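Long-range contacts in inactive Zymogen C11 Protease (Parabacteroides distasonis, PDB 6MZO), which probably acts, once activated, as a clostripain-like cysteine peptidase, and is captured here as an inactive zymogen: residues 111-116 with 158-163; 183-188 with 224-229. One frame throughout, in Å; residues are numbered along the deposited sequence.

Interaction 1. Residues 111-116 with 158-163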
ATOM      1  N   LEU A 111      -8.298   5.419   5.190  1.00 17.62           N
ATOM      2  CA  LEU A 111      -8.662   4.738   3.974  1.00 18.88           C
ATOM      3  C   LEU A 111      -7.886   3.400   3.922  1.00 18.80           C
ATOM      4  O   LEU A 111      -6.677   3.467   4.136  1.00 20.03           O
ATOM      5  CB  LEU A 111      -8.325   5.634   2.737  1.00 21.99           C
ATOM      6  CG  LEU A 111      -8.734   4.943   1.431  1.00 22.45           C
ATOM      7  CD1 LEU A 111     -10.245   4.710   1.201  1.00 26.23           C
ATOM      8  CD2 LEU A 111      -8.158   5.899   0.309  1.00 25.16           C
ATOM      9  N   VAL A 112      -8.612   2.302   3.702  1.00 17.29           N
ATOM     10  CA  VAL A 112      -7.983   0.959   3.442  1.00 16.61           C
ATOM     11  C   VAL A 112      -8.356   0.631   2.005  1.00 18.92           C
ATOM     12  O   VAL A 112      -9.547   0.655   1.648  1.00 21.39           O
ATOM     13  CB  VAL A 112      -8.530  -0.095   4.322  1.00 20.74           C
ATOM     14  CG1 VAL A 112      -7.907  -1.448   3.981  1.00 19.49           C
ATOM     15  CG2 VAL A 112      -8.283   0.292   5.815  1.00 18.63           C
ATOM     16  N   LEU A 113      -7.344   0.388   1.167  1.00 18.48           N
ATOM     17  CA  LEU A 113      -7.613   0.062  -0.269  1.00 20.53           C
ATOM     18  C   LEU A 113      -7.130  -1.323  -0.461  1.00 20.07           C
ATOM     19  O   LEU A 113      -5.937  -1.620  -0.190  1.00 21.76           O
ATOM     20  CB  LEU A 113      -6.860   0.986  -1.192  1.00 20.87           C
ATOM     21  CG  LEU A 113      -7.227   2.438  -1.136  1.00 23.90           C
ATOM     22  CD1 LEU A 113      -6.343   3.214  -2.198  1.00 28.11           C
ATOM     23  CD2 LEU A 113      -8.694   2.539  -1.401  1.00 30.02           C
ATOM     24  N   TRP A 114      -8.024  -2.214  -0.791  1.00 19.17           N
ATOM     25  CA  TRP A 114      -7.678  -3.599  -0.952  1.00 21.58           C
ATOM     26  C   TRP A 114      -7.680  -3.925  -2.435  1.00 27.18           C
ATOM     27  O   TRP A 114      -8.712  -3.704  -3.122  1.00 25.84           O
ATOM     28  CB  TRP A 114      -8.723  -4.491  -0.250  1.00 22.62           C
ATOM     29  CG  TRP A 114      -8.402  -5.962  -0.190  1.00 25.88           C
ATOM     30  CD1 TRP A 114      -7.825  -6.641   0.857  1.00 27.98           C
ATOM     31  CD2 TRP A 114      -8.672  -6.943  -1.195  1.00 29.48           C
ATOM     32  NE1 TRP A 114      -7.711  -7.962   0.546  1.00 32.05           N
ATOM     33  CE2 TRP A 114      -8.215  -8.172  -0.703  1.00 29.72           C
ATOM     34  CE3 TRP A 114      -9.223  -6.883  -2.457  1.00 31.74           C
ATOM     35  CZ2 TRP A 114      -8.307  -9.338  -1.440  1.00 38.31           C
ATOM     36  CZ3 TRP A 114      -9.328  -8.057  -3.197  1.00 37.25           C
ATOM     37  CH2 TRP A 114      -8.869  -9.253  -2.678  1.00 36.56           C
ATOM     38  N   SER A 115      -6.561  -4.461  -2.893  1.00 23.41           N
ATOM     39  CA  SER A 115      -6.452  -4.741  -4.342  1.00 30.43           C
ATOM     40  C   SER A 115      -5.271  -5.665  -4.471  1.00 36.15           C
ATOM     41  O   SER A 115      -4.149  -5.200  -4.382  1.00 33.05           O
ATOM     42  CB  SER A 115      -6.207  -3.442  -5.111  1.00 36.29           C
ATOM     43  OG  SER A 115      -6.189  -3.653  -6.536  1.00 43.48           O
ATOM     44  N   HIS A 116      -5.487  -6.954  -4.629  1.00 44.16           N
ATOM     45  CA  HIS A 116      -4.365  -7.843  -4.897  1.00 51.60           C
ATOM     46  C   HIS A 116      -4.177  -8.142  -6.399  1.00 58.55           C
ATOM     47  O   HIS A 116      -5.074  -8.640  -7.063  1.00 59.31           O
ATOM     48  CB  HIS A 116      -4.533  -9.114  -4.085  1.00 54.20           C
ATOM     49  CG  HIS A 116      -4.476  -8.877  -2.608  1.00 56.67           C
ATOM     50  ND1 HIS A 116      -4.309  -9.893  -1.693  1.00 57.81           N
ATOM     51  CD2 HIS A 116      -4.581  -7.733  -1.889  1.00 55.40           C
ATOM     52  CE1 HIS A 116      -4.303  -9.382  -0.471  1.00 59.45           C
ATOM     53  NE2 HIS A 116      -4.448  -8.073  -0.566  1.00 53.52           N
ATOM     54  N   ILE A 158      -3.322   5.895   4.944  1.00 17.79           N
ATOM     55  CA  ILE A 158      -3.854   5.015   3.899  1.00 18.72           C
ATOM     56  C   ILE A 158      -3.166   3.691   4.116  1.00 19.50           C
ATOM     57  O   ILE A 158      -1.911   3.651   4.228  1.00 19.86           O
ATOM     58  CB  ILE A 158      -3.585   5.503   2.439  1.00 19.68           C
ATOM     59  CG1 ILE A 158      -4.282   6.850   2.177  1.00 20.53           C
ATOM     60  CG2 ILE A 158      -4.028   4.408   1.455  1.00 20.34           C
ATOM     61  CD1 ILE A 158      -3.777   7.581   0.843  1.00 21.44           C
ATOM     62  N   LEU A 159      -3.972   2.635   4.238  1.00 17.20           N
ATOM     63  CA  LEU A 159      -3.457   1.259   4.384  1.00 17.84           C
ATOM     64  C   LEU A 159      -3.632   0.583   3.035  1.00 19.68           C
ATOM     65  O   LEU A 159      -4.756   0.411   2.567  1.00 18.59           O
ATOM     66  CB  LEU A 159      -4.239   0.545   5.484  1.00 19.35           C
ATOM     67  CG  LEU A 159      -3.791  -0.864   5.908  1.00 17.65           C
ATOM     68  CD1 LEU A 159      -4.649  -1.322   7.129  1.00 21.04           C
ATOM     69  CD2 LEU A 159      -3.966  -1.903   4.858  1.00 21.30           C
ATOM     70  N   PHE A 160      -2.494   0.261   2.397  1.00 17.11           N
ATOM     71  CA  PHE A 160      -2.577  -0.448   1.098  1.00 19.57           C
ATOM     72  C   PHE A 160      -2.533  -1.941   1.339  1.00 20.07           C
ATOM     73  O   PHE A 160      -1.461  -2.496   1.626  1.00 20.28           O
ATOM     74  CB  PHE A 160      -1.405  -0.027   0.202  1.00 19.29           C
ATOM     75  CG  PHE A 160      -1.509   1.373  -0.343  1.00 18.59           C
ATOM     76  CD1 PHE A 160      -2.452   1.677  -1.320  1.00 23.58           C
ATOM     77  CD2 PHE A 160      -0.624   2.365   0.096  1.00 21.47           C
ATOM     78  CE1 PHE A 160      -2.536   2.945  -1.841  1.00 25.35           C
ATOM     79  CE2 PHE A 160      -0.712   3.676  -0.462  1.00 24.27           C
ATOM     80  CZ  PHE A 160      -1.666   3.923  -1.420  1.00 24.46           C
ATOM     81  N   ASP A 161      -3.668  -2.608   1.245  1.00 18.06           N
ATOM     82  CA  ASP A 161      -3.679  -4.055   1.359  1.00 21.34           C
ATOM     83  C   ASP A 161      -3.546  -4.572  -0.057  1.00 21.38           C
ATOM     84  O   ASP A 161      -4.520  -4.896  -0.734  1.00 23.05           O
ATOM     85  CB  ASP A 161      -4.983  -4.522   2.110  1.00 20.76           C
ATOM     86  CG  ASP A 161      -4.908  -6.004   2.480  1.00 25.45           C
ATOM     87  OD1 ASP A 161      -4.124  -6.779   1.862  1.00 24.80           O
ATOM     88  OD2 ASP A 161      -5.710  -6.446   3.285  1.00 24.05           O
ATOM     89  N   ALA A 162      -2.272  -4.620  -0.508  1.00 19.49           N
ATOM     90  CA  ALA A 162      -1.962  -4.732  -1.937  1.00 21.12           C
ATOM     91  C   ALA A 162      -0.482  -5.100  -2.020  1.00 22.14           C
ATOM     92  O   ALA A 162       0.227  -4.996  -1.030  1.00 24.68           O
ATOM     93  CB  ALA A 162      -2.229  -3.396  -2.684  1.00 28.15           C
ATOM     94  N   CYS A 163      -0.094  -5.582  -3.180  1.00 25.10           N
ATOM     95  CA  CYS A 163       1.332  -5.851  -3.347  1.00 25.43           C
ATOM     96  C   CYS A 163       2.153  -4.638  -3.711  1.00 26.58           C
ATOM     97  O   CYS A 163       1.769  -3.786  -4.532  1.00 25.31           O
ATOM     98  CB  CYS A 163       1.553  -6.931  -4.423  1.00 26.99           C
ATOM     99  SG  CYS A 163       0.644  -8.461  -4.089  1.00 35.96           S
TER

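Interaction 2. Residues 183-188 with 224-229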
ATOM      1  N   GLY A 183       2.015  -0.350   4.304  1.00 17.13           N
ATOM      2  CA  GLY A 183       1.977  -1.277   3.174  1.00 17.82           C
ATOM      3  C   GLY A 183       3.092  -2.282   3.255  1.00 18.01           C
ATOM      4  O   GLY A 183       3.828  -2.313   4.254  1.00 19.47           O
ATOM      5  N   SER A 184       3.163  -3.105   2.224  1.00 17.18           N
ATOM      6  CA  SER A 184       4.258  -4.101   2.130  1.00 18.90           C
ATOM      7  C   SER A 184       5.124  -3.777   0.973  1.00 21.62           C
ATOM      8  O   SER A 184       4.626  -3.461  -0.125  1.00 21.67           O
ATOM      9  CB  SER A 184       3.697  -5.519   1.962  1.00 22.23           C
ATOM     10  OG  SER A 184       4.746  -6.497   1.749  1.00 23.07           O
ATOM     11  N   PRO A 185       6.445  -3.881   1.145  1.00 20.14           N
ATOM     12  CA  PRO A 185       7.331  -3.800  -0.040  1.00 18.77           C
ATOM     13  C   PRO A 185       7.313  -5.027  -0.880  1.00 25.02           C
ATOM     14  O   PRO A 185       7.887  -4.968  -1.967  1.00 24.32           O
ATOM     15  CB  PRO A 185       8.719  -3.567   0.533  1.00 23.08           C
ATOM     16  CG  PRO A 185       8.626  -4.132   1.984  1.00 26.29           C
ATOM     17  CD  PRO A 185       7.191  -3.909   2.444  1.00 22.71           C
ATOM     18  N   THR A 186       6.722  -6.108  -0.404  1.00 23.53           N
ATOM     19  CA  THR A 186       6.694  -7.366  -1.183  1.00 22.63           C
ATOM     20  C   THR A 186       5.263  -7.759  -1.444  1.00 24.09           C
ATOM     21  O   THR A 186       4.413  -6.829  -1.451  1.00 25.69           O
ATOM     22  CB  THR A 186       7.508  -8.530  -0.516  1.00 24.64           C
ATOM     23  OG1 THR A 186       6.932  -8.916   0.751  1.00 25.43           O
ATOM     24  CG2 THR A 186       8.911  -8.017  -0.344  1.00 23.79           C
ATOM     25  N   GLU A 187       4.952  -9.035  -1.682  1.00 27.31           N
ATOM     26  CA  GLU A 187       3.558  -9.439  -1.940  1.00 28.64           C
ATOM     27  C   GLU A 187       2.848  -9.680  -0.625  1.00 32.74           C
ATOM     28  O   GLU A 187       3.451 -10.059   0.382  1.00 31.41           O
ATOM     29  CB  GLU A 187       3.506 -10.678  -2.848  1.00 30.19           C
ATOM     30  CG  GLU A 187       3.985 -10.331  -4.209  1.00 28.49           C
ATOM     31  CD  GLU A 187       3.741 -11.421  -5.259  1.00 33.76           C
ATOM     32  OE1 GLU A 187       2.985 -12.378  -5.008  1.00 37.27           O
ATOM     33  OE2 GLU A 187       4.308 -11.263  -6.335  1.00 38.30           O
ATOM     34  N   ILE A 188       1.542  -9.367  -0.624  1.00 30.70           N
ATOM     35  CA  ILE A 188       0.672  -9.806   0.416  1.00 36.76           C
ATOM     36  C   ILE A 188      -0.285 -10.697  -0.297  1.00 42.67           C
ATOM     37  O   ILE A 188      -0.932 -10.279  -1.272  1.00 45.62           O
ATOM     38  CB  ILE A 188      -0.121  -8.708   1.022  1.00 31.57           C
ATOM     39  CG1 ILE A 188       0.805  -7.633   1.544  1.00 26.46           C
ATOM     40  CG2 ILE A 188      -1.003  -9.274   2.112  1.00 36.61           C
ATOM     41  CD1 ILE A 188       0.047  -6.384   2.126  1.00 28.02           C
ATOM     42  N   ALA A 224       5.310 -15.905   6.334  1.00 33.44           N
ATOM     43  CA  ALA A 224       6.112 -14.949   5.618  1.00 29.60           C
ATOM     44  C   ALA A 224       5.325 -13.666   5.380  1.00 30.77           C
ATOM     45  O   ALA A 224       4.118 -13.711   5.122  1.00 34.86           O
ATOM     46  CB  ALA A 224       6.556 -15.495   4.297  1.00 31.39           C
ATOM     47  N   GLY A 225       5.991 -12.542   5.552  1.00 28.84           N
ATOM     48  CA  GLY A 225       5.353 -11.259   5.305  1.00 28.86           C
ATOM     49  C   GLY A 225       6.323 -10.132   5.621  1.00 28.39           C
ATOM     50  O   GLY A 225       7.217 -10.308   6.453  1.00 28.71           O
ATOM     51  N   THR A 226       6.144  -8.999   4.949  1.00 22.49           N
ATOM     52  CA  THR A 226       6.957  -7.810   5.166  1.00 22.50           C
ATOM     53  C   THR A 226       6.021  -6.653   5.328  1.00 24.01           C
ATOM     54  O   THR A 226       5.002  -6.602   4.579  1.00 24.17           O
ATOM     55  CB  THR A 226       7.933  -7.512   3.996  1.00 24.43           C
ATOM     56  OG1 THR A 226       7.174  -7.188   2.802  1.00 24.84           O
ATOM     57  CG2 THR A 226       8.897  -8.711   3.735  1.00 23.91           C
ATOM     58  N   ILE A 227       6.319  -5.716   6.251  1.00 20.69           N
ATOM     59  CA  ILE A 227       5.418  -4.567   6.463  1.00 20.86           C
ATOM     60  C   ILE A 227       6.280  -3.346   6.773  1.00 21.03           C
ATOM     61  O   ILE A 227       7.426  -3.466   7.264  1.00 20.59           O
ATOM     62  CB  ILE A 227       4.416  -4.870   7.624  1.00 23.52           C
ATOM     63  CG1 ILE A 227       3.263  -3.839   7.666  1.00 26.75           C
ATOM     64  CG2 ILE A 227       5.185  -5.056   8.930  1.00 27.04           C
ATOM     65  CD1 ILE A 227       2.390  -4.112   6.477  1.00 27.16           C
ATOM     66  N   SER A 228       5.780  -2.179   6.410  1.00 17.22           N
ATOM     67  CA  SER A 228       6.384  -0.912   6.824  1.00 19.49           C
ATOM     68  C   SER A 228       5.401   0.196   6.876  1.00 21.28           C
ATOM     69  O   SER A 228       4.284   0.104   6.302  1.00 19.77           O
ATOM     70  CB  SER A 228       7.520  -0.514   5.891  1.00 20.93           C
ATOM     71  OG  SER A 228       7.073  -0.432   4.544  1.00 21.21           O
ATOM     72  N   VAL A 229       5.788   1.193   7.659  1.00 18.49           N
ATOM     73  CA  VAL A 229       4.961   2.371   7.841  1.00 19.06           C
ATOM     74  C   VAL A 229       5.778   3.628   7.551  1.00 20.15           C
ATOM     75  O   VAL A 229       6.860   3.817   8.168  1.00 21.37           O
ATOM     76  CB  VAL A 229       4.490   2.487   9.296  1.00 20.63           C
ATOM     77  CG1 VAL A 229       3.607   3.722   9.443  1.00 21.31           C
ATOM     78  CG2 VAL A 229       3.674   1.313   9.712  1.00 21.44           C
TER
HETATM   79  O   HOH W   1       3.866  -9.182   3.020  1.00 24.76           O

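Interaction 1. Residues 111-116 with 158-163
His-116 NE2 donates a hydrogen bond of 2.8 Å to Asp-161 OD1. The acceptor lies nearly in the imidazole plane, whereas the histidine reaches the carboxylate from above, about 50° out of its plane. One imidazole face lies against the indole, His-116 CD2 being 3.8 Å above the Trp-114 ring plane near its rim. Extending anti to the backbone N (chi1 -169°), the Asp-161 carboxylate is carried over to Trp-114, whose CD1 comes within 3.2 Å of Asp-161 OD2, with the indole and carboxylate planes 69° apart. Hydrogen bonds from Tyr-195 OH and Phe-193 N hold OD2, and Trp-114 NE1 bonds to Asn-191 O, so these buried polar ends find partners. Were Asp-161 an alanine, the imidazole, though still against Trp-114, would probably lose its acceptor and turn more easily, and Tyr-195 OH and the Phe-193 amide their mate.

These side chains rise near the C-terminal ends of parallel strands 111-115 and 158-162, whose axes approach to 4.7 Å at the centre of the clan CD peptidase sheet. Backbone bonds alternate along them: Leu-159 N to Leu-111 O, Leu-113 N to Leu-159 O (2.9 Å), Asp-161 N to Leu-113 O and Ser-115 N to Asp-161 O. Branched Val-112 and Leu-159 fill the buried face beside Trp-114 and Asp-161, Val-112 CG1 4.1 Å from Leu-159 CD2. On the other face, Leu-113 CD1 meets Phe-160 CE1 at 3.8 Å, and the flat phenyl ring offers its face to Ile-158 CG2, 3.7 Å above its centre. Helix 26-43 packs on Trp-114, and Phe-174 meets Phe-160 edge-to-face.

Interaction 2. Residues 183-188 with 224-229
Gly-183 and Ser-228 form an antiparallel hydrogen-bonded pair, Gly-183 N giving to Ser-228 O at 3.1 Å and Ser-228 N to Gly-183 O at 2.9 Å. Gly-183 is almost fully extended, a shape its missing side chain permits. The pairing stops at Pro-185, which has no N-H to offer, and hydroxyls take over. Thr-226 OG1 sits between the backbone N and the carbonyl carbon (chi1 65°), a torsion that turns it to the loop, 2.7 Å from both Ser-184 OG and Thr-186 OG1; its proton could go to either. Ser-184 OG accepts from Thr-186 N at 2.9 Å, closing an ST turn that folds the chain back just as it leaves the sheet. The site lies where strand 226-231, running antiparallel to 178-183, carries the clostripain-family sheet on to strand 302-307. Pro-185 crosses Thr-226 obliquely, Pro-185 CD 3.3 Å from Thr-226 OG1, covering the threonine hydroxyl with a ring that is largely apolar. Ile-227 starts away from the loop, yet its CD1 returns to within 3.2 Å of Gly-183 O, and the side chain also packs on Ala-213 and Phe-216 of helix 209-220. A water gives to Glu-187 O and accepts from Thr-226 N, tying two buried backbone groups together. Ser-228 OG hydrogen-bonds outside the pair, to Gly-330 O and Ser-166 OG.

Overall arrangement
Interactions 1 and 2 follow each other along the chain and lie in the same central sheet, their centres about 11 Å apart. Strand 178-183 joins them, pairing with 155-162 on one side and with 226-231 on the other. They touch where the strands end: Ile-188 O lies 3.4 Å from His-116 ND1, and Ile-188 N lies 3.7 Å from Cys-163 SG. A histidine and a cysteine closing neighbouring parallel strands match the places of the catalytic pair in clan CD peptidases, so His-116 and Cys-163 probably mark the active site, His-116 ND1 lying 5.7 Å from Cys-163 SG, beyond hydrogen-bonding distance. The 183-188 loop held by interaction 2 would then pack directly against that site in this inactive zymogen.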